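Local coordinates for protein Non-reducing end beta-L-arabinofuranosidase (Bacteroides thetaiotaomicron, PDB 5MQO) that probably hydrolyses glycosidic linkages in complex plant pectin as a family GH127 glycoside hydrolase, perhaps acting as an aceric acidase, at residues Y404-E409 and K556-A561; N414-G419 and L463-Q468; V581-A586 and I628-K633; Q596-V599 and L604-C607; S640-L645 and Y679-N684. One frame throughout, in Å; residues are numbered along the deposited sequence.

Following the chain from its N terminus, helix 402-416 opens contact 1 at 404-409 and contact 2 at 414-419. Contact 2 closes first, at 463-468, and is therefore nested within the long loop that contact 1 closes at 556-561. Contact 2 joins two helix ends inside the catalytic domain, whereas contact 1 ties that domain to the middle domain. In the C-terminal domain, contact 3 runs from 581-586 to 628-633 and encloses the short hairpin of contact 4. Contact 5, between 640-645 and 679-684, follows in series, and no loops cross. Asn414 of contact 2 also reaches Val605 of contact 4, joining catalytic and C-terminal domains.

Contact 1: Y404-E409 and K556-A561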
# COMPACT_ATOMS: atom_id res chain seq x y z
N TYR A 404 -5.14 -1.59 -11.80
CA TYR A 404 -5.16 -1.77 -10.36
C TYR A 404 -3.77 -2.11 -9.83
O TYR A 404 -3.40 -1.68 -8.74
CB TYR A 404 -6.17 -2.85 -9.96
CG TYR A 404 -7.60 -2.50 -10.32
CD1 TYR A 404 -8.24 -1.40 -9.72
CD2 TYR A 404 -8.31 -3.24 -11.26
CE1 TYR A 404 -9.55 -1.07 -10.04
CE2 TYR A 404 -9.60 -2.91 -11.59
CZ TYR A 404 -10.21 -1.83 -10.97
OH TYR A 404 -11.50 -1.51 -11.30
N ALA A 405 -2.98 -2.86 -10.60
CA ALA A 405 -1.58 -3.09 -10.24
C ALA A 405 -0.71 -1.82 -10.13
O ALA A 405 0.18 -1.75 -9.27
CB ALA A 405 -0.93 -4.10 -11.19
N GLU A 406 -0.96 -0.83 -10.99
CA GLU A 406 -0.28 0.47 -10.93
C GLU A 406 -0.43 1.13 -9.56
O GLU A 406 0.55 1.60 -8.95
CB GLU A 406 -0.85 1.40 -12.01
CG GLU A 406 -0.11 2.71 -12.24
CD GLU A 406 1.34 2.56 -12.61
OE1 GLU A 406 1.68 1.65 -13.40
OE2 GLU A 406 2.16 3.35 -12.11
N LEU A 407 -1.66 1.12 -9.05
CA LEU A 407 -1.98 1.70 -7.74
C LEU A 407 -1.36 0.97 -6.58
O LEU A 407 -0.95 1.61 -5.60
CB LEU A 407 -3.50 1.84 -7.58
CG LEU A 407 -3.83 3.13 -8.37
CD1 LEU A 407 -5.07 3.00 -9.18
CD2 LEU A 407 -3.91 4.33 -7.44
N VAL A 408 -1.30 -0.36 -6.67
CA VAL A 408 -0.57 -1.14 -5.68
C VAL A 408 0.87 -0.64 -5.61
O VAL A 408 1.38 -0.42 -4.52
CB VAL A 408 -0.64 -2.67 -5.97
CG1 VAL A 408 0.33 -3.45 -5.10
CG2 VAL A 408 -2.04 -3.20 -5.74
N GLU A 409 1.51 -0.43 -6.77
CA GLU A 409 2.94 -0.01 -6.79
C GLU A 409 3.11 1.42 -6.26
O GLU A 409 3.96 1.67 -5.38
CB GLU A 409 3.56 -0.10 -8.19
CG GLU A 409 5.10 -0.07 -8.22
CD GLU A 409 5.68 -0.24 -9.63
OE1 GLU A 409 5.35 0.60 -10.49
OE2 GLU A 409 6.41 -1.25 -9.89
N LYS A 556 -0.12 -1.39 -24.64
CA LYS A 556 -0.05 0.02 -24.30
C LYS A 556 0.37 0.18 -22.85
O LYS A 556 0.55 -0.79 -22.10
CB LYS A 556 -1.44 0.64 -24.50
CG LYS A 556 -2.06 0.36 -25.87
CD LYS A 556 -3.47 0.92 -25.99
CE LYS A 556 -3.98 0.82 -27.43
NZ LYS A 556 -5.25 1.57 -27.66
N ALA A 557 0.50 1.43 -22.43
CA ALA A 557 0.63 1.73 -21.01
C ALA A 557 -0.56 1.19 -20.18
O ALA A 557 -1.70 1.15 -20.64
CB ALA A 557 0.80 3.23 -20.80
N ASN A 558 -0.29 0.74 -18.97
CA ASN A 558 -1.32 0.24 -18.07
C ASN A 558 -2.05 -1.00 -18.58
O ASN A 558 -3.25 -1.10 -18.44
CB ASN A 558 -2.32 1.37 -17.74
CG ASN A 558 -2.36 1.68 -16.27
OD1 ASN A 558 -1.62 1.10 -15.49
ND2 ASN A 558 -3.20 2.61 -15.90
N THR A 559 -1.31 -1.92 -19.19
CA THR A 559 -1.85 -3.20 -19.64
C THR A 559 -0.74 -4.24 -19.60
O THR A 559 0.43 -3.86 -19.55
CB THR A 559 -2.30 -3.11 -21.10
OG1 THR A 559 -1.18 -2.71 -21.90
CG2 THR A 559 -3.45 -2.08 -21.27
N TYR A 560 -1.08 -5.53 -19.66
CA TYR A 560 -0.03 -6.59 -19.70
C TYR A 560 0.45 -6.91 -21.10
O TYR A 560 -0.38 -7.17 -21.99
CB TYR A 560 -0.53 -7.91 -19.10
CG TYR A 560 -0.75 -7.85 -17.62
CD1 TYR A 560 0.32 -7.80 -16.74
CD2 TYR A 560 -2.04 -7.82 -17.10
CE1 TYR A 560 0.12 -7.72 -15.37
CE2 TYR A 560 -2.25 -7.75 -15.74
CZ TYR A 560 -1.17 -7.71 -14.88
OH TYR A 560 -1.40 -7.65 -13.54
N ALA A 561 1.78 -6.92 -21.28
CA ALA A 561 2.39 -7.49 -22.49
C ALA A 561 2.51 -9.00 -22.28
O ALA A 561 3.16 -9.44 -21.33
CB ALA A 561 3.76 -6.88 -22.76
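Glu406 on helix 402-416 meets Asn558 in the loop leading into strand 559-565, a contact between the catalytic and middle domains. Its tight part is small: Asn558 OD1 lies 3.6 Å from Glu406 CB and 3.9 Å from Glu406 CG. The two side chains cross at about a right angle, with carboxylate and amide planes 63° apart, and no hydrogen bond spans the segments. The first torsion of Glu406 (chi1 -171°) sets CG beside the carbonyl carbon and within that reach of the amide oxygen. A bend at the next torsion governs where the carboxylate goes: OE1 forms a salt bridge with Arg534 and accepts a hydrogen bond from Glu537 N. A looser second touch has Tyr560 OH 4.3 Å from Ala405 CB, the phenol being hydrogen-bonded to Asn484. The summed buried area, 104 Å², is in keeping with a light junction.

On the looser, more solvent-exposed side the loop carries a bond of its own. Thr559 OG1 donates to Lys556 O at 2.6 Å, from 40° above the carbonyl plane, while exposed Lys556 is poorly ordered. Among its neighbours, helix 402-416 packs on helices 382-399 and 317-333. Strand 559-565 is an outermost strand of its sheet, paired with strand 529-535, whose Ile535 bonds to the backbones of Asn558 and Thr559 and whose Arg534 touches Ala405 and Tyr560.

Contact 2: N414-G419 and L463-Q468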
# COMPACT_ATOMS: atom_id res chain seq x y z
N ASN A 414 5.42 5.04 -2.31
CA ASN A 414 5.30 6.48 -2.03
C ASN A 414 4.44 6.89 -0.82
O ASN A 414 4.58 8.02 -0.36
CB ASN A 414 4.77 7.19 -3.28
CG ASN A 414 5.61 6.90 -4.47
OD1 ASN A 414 6.76 7.26 -4.50
ND2 ASN A 414 5.07 6.17 -5.42
N SER A 415 3.54 6.02 -0.35
CA SER A 415 2.72 6.33 0.82
C SER A 415 2.64 5.24 1.88
O SER A 415 1.91 5.38 2.85
CB SER A 415 1.34 6.74 0.36
OG SER A 415 0.76 5.79 -0.51
N VAL A 416 3.41 4.17 1.71
CA VAL A 416 3.50 3.09 2.71
C VAL A 416 4.96 3.02 3.19
O VAL A 416 5.23 3.15 4.39
CB VAL A 416 3.06 1.75 2.08
CG1 VAL A 416 3.31 0.58 3.03
CG2 VAL A 416 1.59 1.81 1.70
N LEU A 417 5.89 2.85 2.24
CA LEU A 417 7.30 2.87 2.55
C LEU A 417 7.73 4.22 3.15
O LEU A 417 8.71 4.28 3.93
CB LEU A 417 8.10 2.52 1.29
CG LEU A 417 9.63 2.48 1.34
CD1 LEU A 417 10.17 1.44 2.31
CD2 LEU A 417 10.14 2.21 -0.05
N SER A 418 7.01 5.30 2.85
CA SER A 418 7.31 6.61 3.47
C SER A 418 7.03 6.60 4.97
O SER A 418 7.55 7.42 5.71
CB SER A 418 6.47 7.70 2.84
OG SER A 418 5.11 7.46 3.16
N GLY A 419 6.18 5.69 5.40
CA GLY A 419 5.79 5.58 6.78
C GLY A 419 6.83 5.11 7.77
O GLY A 419 6.58 5.20 8.99
N LEU A 463 4.83 -2.16 9.40
CA LEU A 463 5.94 -3.11 9.36
C LEU A 463 5.54 -4.48 8.79
O LEU A 463 6.22 -5.02 7.93
CB LEU A 463 6.58 -3.25 10.75
CG LEU A 463 7.81 -4.20 10.87
CD1 LEU A 463 8.89 -3.89 9.85
CD2 LEU A 463 8.40 -4.20 12.28
N ARG A 464 4.45 -5.05 9.25
CA ARG A 464 4.02 -6.31 8.67
C ARG A 464 3.71 -6.19 7.18
O ARG A 464 3.94 -7.12 6.42
CB ARG A 464 2.85 -6.92 9.44
CG ARG A 464 1.51 -6.30 9.17
CD ARG A 464 0.73 -6.96 8.03
NE ARG A 464 -0.48 -7.58 8.55
CZ ARG A 464 -1.55 -6.92 9.01
NH1 ARG A 464 -1.60 -5.60 9.00
NH2 ARG A 464 -2.58 -7.60 9.49
N THR A 465 3.19 -5.04 6.76
CA THR A 465 2.87 -4.87 5.35
C THR A 465 4.17 -4.84 4.56
O THR A 465 4.35 -5.62 3.62
CB THR A 465 2.02 -3.62 5.09
OG1 THR A 465 0.67 -3.87 5.50
CG2 THR A 465 1.99 -3.28 3.62
N LEU A 466 5.09 -3.98 4.98
CA LEU A 466 6.40 -3.91 4.33
C LEU A 466 7.14 -5.24 4.39
O LEU A 466 7.76 -5.60 3.41
CB LEU A 466 7.26 -2.77 4.89
CG LEU A 466 6.70 -1.37 4.64
CD1 LEU A 466 7.30 -0.38 5.63
CD2 LEU A 466 6.97 -0.93 3.23
N CYS A 467 7.04 -5.98 5.50
CA CYS A 467 7.61 -7.35 5.58
C CYS A 467 6.99 -8.36 4.59
O CYS A 467 7.50 -9.47 4.46
CB CYS A 467 7.47 -7.93 7.00
SG CYS A 467 8.59 -7.25 8.24
N GLN A 468 5.90 -8.00 3.92
CA GLN A 468 5.20 -8.86 2.97
C GLN A 468 5.27 -8.41 1.54
O GLN A 468 4.68 -9.06 0.68
CB GLN A 468 3.74 -8.89 3.35
CG GLN A 468 3.46 -9.61 4.66
CD GLN A 468 2.08 -9.31 5.16
OE1 GLN A 468 1.45 -8.33 4.72
NE2 GLN A 468 1.59 -10.12 6.09
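Val416 is the first residue of 414-419 to touch the second helix, where its CG1 methyl meets both Thr465 and Leu466. CG1 stands anti to the backbone N (chi1 173°), 4.1 Å from Thr465 CG2 and 4.0 Å from Leu466 CD2. It crosses the threonine at about a right angle but slides past the leucine in the opposite direction. Thr465 offers a methyl here because its hydroxyl is turned the other way: OG1 sits beside the backbone N and is hydrogen-bonded to Asn461 O in the preceding turn of its own helix.

Leu417 comes next and uses both backbone and side chain. Its CA is 3.9 Å from Leu466 CD2, and its CD1 is 4.1 Å from that same methyl, so one delta carbon of Leu466 fits against two consecutive residues. All four touching residues are buried, and no hydrogen bond links the segments, which makes this purely apolar packing over 161 Å² of summed surface.

At the end of the segment, the 3-10 segment 417-419 carries a bond from Gly419 N to Val416 O (2.9 Å). A beta carbon on this glycine would clash with that same carbonyl oxygen.

The contact joins the ends of two helices in the helical catalytic domain, a member of the six-hairpin clan. Helix 382-399 brings Ile386 against Val416 and Thr465, while helix 50-69 supplies Phe50 to Leu417 and Phe58 to Leu466.

Contact 3: V581-A586 and I628-K633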
# COMPACT_ATOMS: atom_id res chain seq x y z
N VAL A 581 12.78 11.31 -16.71
CA VAL A 581 12.28 12.19 -15.66
C VAL A 581 10.99 12.77 -16.19
O VAL A 581 10.96 13.20 -17.34
CB VAL A 581 13.28 13.32 -15.34
CG1 VAL A 581 12.63 14.49 -14.63
CG2 VAL A 581 14.43 12.78 -14.52
N CYS A 582 9.94 12.74 -15.37
CA CYS A 582 8.63 13.33 -15.73
C CYS A 582 8.24 14.47 -14.84
O CYS A 582 8.48 14.42 -13.64
CB CYS A 582 7.51 12.31 -15.67
SG CYS A 582 7.59 11.31 -17.12
N LEU A 583 7.61 15.46 -15.47
CA LEU A 583 7.01 16.58 -14.79
C LEU A 583 5.52 16.42 -14.97
O LEU A 583 5.07 16.28 -16.10
CB LEU A 583 7.49 17.90 -15.41
CG LEU A 583 8.82 18.44 -14.84
CD1 LEU A 583 9.94 17.41 -14.89
CD2 LEU A 583 9.22 19.70 -15.58
N LEU A 584 4.76 16.41 -13.88
CA LEU A 584 3.34 16.16 -13.94
C LEU A 584 2.62 17.39 -13.45
O LEU A 584 3.09 18.03 -12.52
CB LEU A 584 2.96 14.96 -13.07
CG LEU A 584 3.25 13.53 -13.56
CD1 LEU A 584 4.74 13.28 -13.64
CD2 LEU A 584 2.64 12.51 -12.63
N GLU A 585 1.47 17.70 -14.06
CA GLU A 585 0.54 18.72 -13.56
C GLU A 585 -0.77 18.03 -13.15
O GLU A 585 -1.00 16.86 -13.47
CB GLU A 585 0.24 19.77 -14.64
CG GLU A 585 -0.74 19.27 -15.70
CD GLU A 585 -0.84 20.15 -16.93
OE1 GLU A 585 -0.86 21.37 -16.76
OE2 GLU A 585 -0.91 19.59 -18.05
N ALA A 586 -1.65 18.78 -12.49
CA ALA A 586 -2.88 18.20 -11.97
C ALA A 586 -4.09 18.93 -12.51
O ALA A 586 -4.01 20.09 -12.97
CB ALA A 586 -2.89 18.20 -10.44
N ILE A 628 13.27 22.18 -17.62
CA ILE A 628 14.44 21.91 -16.78
C ILE A 628 15.05 20.57 -17.20
O ILE A 628 14.33 19.66 -17.62
CB ILE A 628 14.10 21.91 -15.27
CG1 ILE A 628 15.40 21.93 -14.43
CG2 ILE A 628 13.19 20.73 -14.90
CD1 ILE A 628 15.19 21.75 -12.95
N LYS A 629 16.37 20.47 -17.12
CA LYS A 629 17.06 19.20 -17.33
C LYS A 629 17.57 18.68 -15.99
O LYS A 629 18.46 19.28 -15.38
CB LYS A 629 18.15 19.30 -18.41
CG LYS A 629 17.59 18.92 -19.80
CD LYS A 629 18.37 19.53 -20.96
CE LYS A 629 17.46 20.01 -22.10
NZ LYS A 629 18.26 20.47 -23.28
N LEU A 630 16.94 17.59 -15.55
CA LEU A 630 17.21 16.93 -14.27
C LEU A 630 17.99 15.66 -14.51
O LEU A 630 17.57 14.81 -15.33
CB LEU A 630 15.90 16.59 -13.55
CG LEU A 630 15.21 17.80 -12.89
CD1 LEU A 630 13.76 17.49 -12.53
CD2 LEU A 630 15.99 18.29 -11.66
N ILE A 631 19.09 15.52 -13.77
CA ILE A 631 20.09 14.48 -14.04
C ILE A 631 20.18 13.50 -12.88
O ILE A 631 20.46 13.92 -11.76
CB ILE A 631 21.46 15.15 -14.34
CG1 ILE A 631 21.49 15.64 -15.79
CG2 ILE A 631 22.63 14.22 -14.11
CD1 ILE A 631 22.33 16.88 -15.99
N PRO A 632 19.96 12.20 -13.13
CA PRO A 632 20.10 11.19 -12.05
C PRO A 632 21.55 11.00 -11.58
O PRO A 632 22.46 11.03 -12.39
CB PRO A 632 19.58 9.90 -12.69
CG PRO A 632 19.69 10.12 -14.16
CD PRO A 632 19.56 11.59 -14.41
N LYS A 633 21.72 10.79 -10.29
CA LYS A 633 23.03 10.61 -9.65
C LYS A 633 22.81 9.77 -8.42
O LYS A 633 22.05 10.17 -7.56
CB LYS A 633 23.60 11.94 -9.17
CG LYS A 633 24.16 12.81 -10.27
CD LYS A 633 25.60 13.18 -9.96
CE LYS A 633 26.25 13.98 -11.08
NZ LYS A 633 27.74 13.84 -11.02
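Val581 and Leu630 meet because CG1 of the valine stands anti to its backbone N (chi1 161°) and CG of the leucine stands anti to its carbonyl carbon (chi1 -76°), the two side chains crossing at about a right angle. The setting is the beta-sheet C-terminal domain. Strand 581-584 pairs with 596-601, while Ile628 and Leu630 lie in the run leading into strand 631-637, which pairs with 640-651. The contact is made by packing, mostly between side chains, without hydrogen bonds between the segments. Val581 CG1 reaches Leu630 CD1 at 3.8 Å and Leu630 CB at 4.0 Å, while its other methyl, CG2, lies 3.8 Å from Leu630 O. With an alanine in place of Val581, both gamma methyls are gone, and a gap would probably open against Leu630 CB and CD1, giving that leucine more freedom to turn.

The four touching residues are partly exposed, and the packing forms a surface seam. Val581 also rests on Val599 and Leu645, which links the seam to both neighbouring strands. Farther along, Leu583 faces the same way as Val581 and divides its methyls between two partners: CD1 is 4.5 Å from Leu630 CD1, and CD2 is 4.2 Å from Ile628 CG2.

Contact 4: Q596-V599 and L604-C607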
# COMPACT_ATOMS: atom_id res chain seq x y z
N GLN A 596 1.47 24.08 -10.55
CA GLN A 596 2.62 23.55 -9.85
C GLN A 596 2.93 22.21 -10.47
O GLN A 596 2.10 21.62 -11.20
CB GLN A 596 2.34 23.45 -8.33
CG GLN A 596 2.21 24.83 -7.64
CD GLN A 596 1.48 24.81 -6.29
OE1 GLN A 596 2.07 24.44 -5.25
NE2 GLN A 596 0.20 25.24 -6.28
N VAL A 597 4.13 21.72 -10.19
CA VAL A 597 4.60 20.54 -10.84
C VAL A 597 5.12 19.64 -9.75
O VAL A 597 5.61 20.11 -8.72
CB VAL A 597 5.64 20.90 -11.94
CG1 VAL A 597 6.79 21.72 -11.38
CG2 VAL A 597 6.21 19.69 -12.66
N VAL A 598 4.96 18.34 -9.99
CA VAL A 598 5.57 17.26 -9.22
C VAL A 598 6.46 16.45 -10.18
O VAL A 598 6.09 16.22 -11.35
CB VAL A 598 4.52 16.32 -8.59
CG1 VAL A 598 3.59 15.71 -9.65
CG2 VAL A 598 5.20 15.21 -7.80
N VAL A 599 7.60 15.98 -9.66
CA VAL A 599 8.58 15.26 -10.44
C VAL A 599 8.53 13.77 -10.13
O VAL A 599 8.81 13.37 -9.01
CB VAL A 599 10.02 15.73 -10.12
CG1 VAL A 599 11.03 14.98 -10.99
CG2 VAL A 599 10.17 17.24 -10.30
N LEU A 604 8.64 6.39 -8.75
CA LEU A 604 8.92 7.18 -7.54
C LEU A 604 8.51 8.61 -7.73
O LEU A 604 8.93 9.27 -8.68
CB LEU A 604 10.39 7.12 -7.16
CG LEU A 604 10.92 5.72 -6.81
CD1 LEU A 604 12.40 5.78 -6.47
CD2 LEU A 604 10.16 5.06 -5.67
N VAL A 605 7.70 9.11 -6.82
CA VAL A 605 7.42 10.55 -6.72
C VAL A 605 8.62 11.16 -6.03
O VAL A 605 9.11 10.61 -5.02
CB VAL A 605 6.13 10.80 -5.90
CG1 VAL A 605 5.92 12.29 -5.59
CG2 VAL A 605 4.96 10.19 -6.64
N TYR A 606 9.11 12.25 -6.59
CA TYR A 606 10.22 12.95 -5.98
C TYR A 606 9.73 14.16 -5.20
O TYR A 606 8.63 14.68 -5.43
CB TYR A 606 11.27 13.33 -7.03
CG TYR A 606 12.26 12.22 -7.30
CD1 TYR A 606 11.90 11.12 -8.09
CD2 TYR A 606 13.53 12.25 -6.76
CE1 TYR A 606 12.79 10.08 -8.32
CE2 TYR A 606 14.43 11.24 -7.00
CZ TYR A 606 14.06 10.15 -7.78
OH TYR A 606 14.94 9.12 -8.01
N CYS A 607 10.60 14.61 -4.29
CA CYS A 607 10.38 15.83 -3.50
C CYS A 607 11.66 16.59 -3.35
O CYS A 607 12.72 16.10 -3.74
CB CYS A 607 9.89 15.45 -2.11
SG CYS A 607 11.11 14.60 -1.09
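The backbones of Val599 and Tyr606 meet where the two short strand segments pass at 5.9 Å between axes with N-to-C directions 123° apart, an antiparallel pair twisted well away from strict alignment. This is the beta hairpin of strands 596-601 and 604-609 in the C-terminal domain, connected by a two-residue turn between the strand ends. Tyr606 N donates to Val599 O at 2.7 Å; the N-H...O angle is 153°, and the nitrogen lies nearly along the C=O axis (171°). It is the sole hydrogen bond across the two segments. Val597 pairs through its backbone with Met694 of strand 690-697.

On one side of the pair, Val598 and Val605 cross at about a right angle, with CG2 of the first 3.7 Å from CG1 of the second. Val598 places CG1 between its backbone N and carbonyl carbon, which puts CG2 anti to N and in reach of the facing valine. Both valines also touch Val692 of strand 690-697, a strand paired with each arm of the hairpin.

Val599 and Tyr606 pack through their CB atoms, 4.1 Å apart. From there the phenol runs off past the hairpin, and its OH forms a hydrogen bond with Val643 O, fastening the hairpin to strand 640-651. Asn414 OD1 accepts from Val605 N and ties in the catalytic domain. The bonded carbonyl also borders the tyrosine: Val599 O lies 3.2 Å from Tyr606 CB and, at the ring edge and near its plane, 3.9 Å from CD1.

Contact 5: S640-L645 and Y679-N684; sequences SSIVAL and YYAWGN
Ile642 on strand 640-651 of the C-terminal beta-sheet domain touches the loop between strands 670-678 and 690-697 at two points. Its CG2 methyl lies 3.7 Å from Tyr680 OH, and its CD1 is 4.4 Å from Ala681 CB. The isoleucine and the tyrosine slide past each other in opposite directions. Ile642 carries CG1 between its backbone N and carbonyl carbon (chi1 79°), while CG2, beside N, meets the phenol end. No hydrogen bond crosses, and the three touching residues are buried.

The next shell lies within the loop itself. Ala681 CB sits 4.1 Å above one face of the neighbouring Tyr680 ring, offset toward the rim. Asn684 ND2 donates to Ala681 O at 2.9 Å and 160°, with the acceptor in the amide plane but the donor 70° out of the carbonyl plane. A backbone bond from Trp682 N to Tyr679 O, 2.7 Å long, closes the turn.

Farther out, the catalytic domain holds the loop. Asn684 OD1 accepts from Leu422 N, Phe50 meets the Tyr680 ring, and Arg449 makes a cation-pi contact with Trp682. The indole so engaged also leans on Tyr679, with Trp682 CD1 3.8 Å above the plane of the Tyr679 ring, offset toward its rim.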
# COMPACT_ATOMS: atom_id res chain seq x y z
N SER A 640 21.97 3.79 2.31
CA SER A 640 21.09 3.30 1.23
C SER A 640 21.39 4.10 -0.03
O SER A 640 21.48 5.34 0.04
CB SER A 640 19.60 3.45 1.62
OG SER A 640 18.77 2.66 0.79
N SER A 641 21.58 3.40 -1.14
CA SER A 641 21.89 4.06 -2.40
C SER A 641 20.59 4.43 -3.07
O SER A 641 19.76 3.56 -3.36
CB SER A 641 22.72 3.18 -3.33
OG SER A 641 23.23 3.96 -4.41
N ILE A 642 20.40 5.72 -3.30
CA ILE A 642 19.18 6.22 -3.92
C ILE A 642 19.59 7.09 -5.13
O ILE A 642 20.70 7.65 -5.17
CB ILE A 642 18.27 7.00 -2.91
CG1 ILE A 642 18.78 8.42 -2.67
CG2 ILE A 642 18.10 6.25 -1.57
CD1 ILE A 642 17.82 9.34 -1.93
N VAL A 643 18.70 7.17 -6.12
CA VAL A 643 18.89 8.07 -7.22
C VAL A 643 18.30 9.43 -6.84
O VAL A 643 17.09 9.57 -6.72
CB VAL A 643 18.25 7.55 -8.51
CG1 VAL A 643 18.42 8.58 -9.63
CG2 VAL A 643 18.89 6.22 -8.90
N ALA A 644 19.16 10.42 -6.65
CA ALA A 644 18.73 11.82 -6.60
C ALA A 644 18.69 12.39 -8.03
O ALA A 644 19.17 11.77 -8.96
CB ALA A 644 19.63 12.65 -5.69
N LEU A 645 18.07 13.55 -8.19
CA LEU A 645 18.01 14.21 -9.49
C LEU A 645 18.57 15.60 -9.25
O LEU A 645 18.15 16.28 -8.32
CB LEU A 645 16.56 14.26 -10.01
CG LEU A 645 15.82 12.90 -10.12
CD1 LEU A 645 14.29 13.06 -10.16
CD2 LEU A 645 16.33 12.10 -11.30
N TYR A 679 10.42 10.85 -2.36
CA TYR A 679 9.57 11.21 -1.25
C TYR A 679 9.73 10.23 -0.12
O TYR A 679 9.93 10.67 1.01
CB TYR A 679 8.12 11.26 -1.68
CG TYR A 679 7.11 11.51 -0.60
CD1 TYR A 679 6.97 12.78 -0.02
CD2 TYR A 679 6.26 10.50 -0.19
CE1 TYR A 679 6.00 13.01 0.97
CE2 TYR A 679 5.29 10.71 0.78
CZ TYR A 679 5.16 11.96 1.36
OH TYR A 679 4.20 12.12 2.32
N TYR A 680 9.71 8.93 -0.42
CA TYR A 680 9.74 7.93 0.64
C TYR A 680 10.92 8.16 1.58
O TYR A 680 10.79 7.98 2.78
CB TYR A 680 9.75 6.51 0.09
CG TYR A 680 11.10 5.99 -0.34
CD1 TYR A 680 11.95 5.38 0.56
CD2 TYR A 680 11.52 6.11 -1.66
CE1 TYR A 680 13.18 4.91 0.15
CE2 TYR A 680 12.76 5.66 -2.07
CZ TYR A 680 13.58 5.07 -1.16
OH TYR A 680 14.78 4.62 -1.57
N ALA A 681 12.06 8.56 1.02
CA ALA A 681 13.28 8.85 1.78
C ALA A 681 13.33 10.24 2.46
O ALA A 681 14.38 10.60 3.02
CB ALA A 681 14.49 8.71 0.87
N TRP A 682 12.24 11.02 2.43
CA TRP A 682 12.26 12.33 3.09
C TRP A 682 12.39 12.15 4.60
O TRP A 682 12.10 11.07 5.14
CB TRP A 682 11.09 13.24 2.68
CG TRP A 682 9.92 13.24 3.53
CD1 TRP A 682 8.89 12.39 3.46
CD2 TRP A 682 9.63 14.15 4.58
NE1 TRP A 682 7.95 12.71 4.39
CE2 TRP A 682 8.38 13.79 5.11
CE3 TRP A 682 10.30 15.26 5.14
CZ2 TRP A 682 7.76 14.49 6.17
CZ3 TRP A 682 9.70 15.94 6.20
CH2 TRP A 682 8.44 15.56 6.70
N GLY A 683 12.87 13.21 5.25
CA GLY A 683 12.96 13.27 6.70
C GLY A 683 13.88 12.25 7.34
O GLY A 683 13.60 11.82 8.43
N ASN A 684 14.96 11.86 6.67
CA ASN A 684 15.99 11.00 7.29
C ASN A 684 17.29 11.78 7.59
O ASN A 684 18.29 11.18 7.96
CB ASN A 684 16.31 9.79 6.38
CG ASN A 684 15.20 8.75 6.35
OD1 ASN A 684 15.15 7.86 7.18
ND2 ASN A 684 14.30 8.88 5.39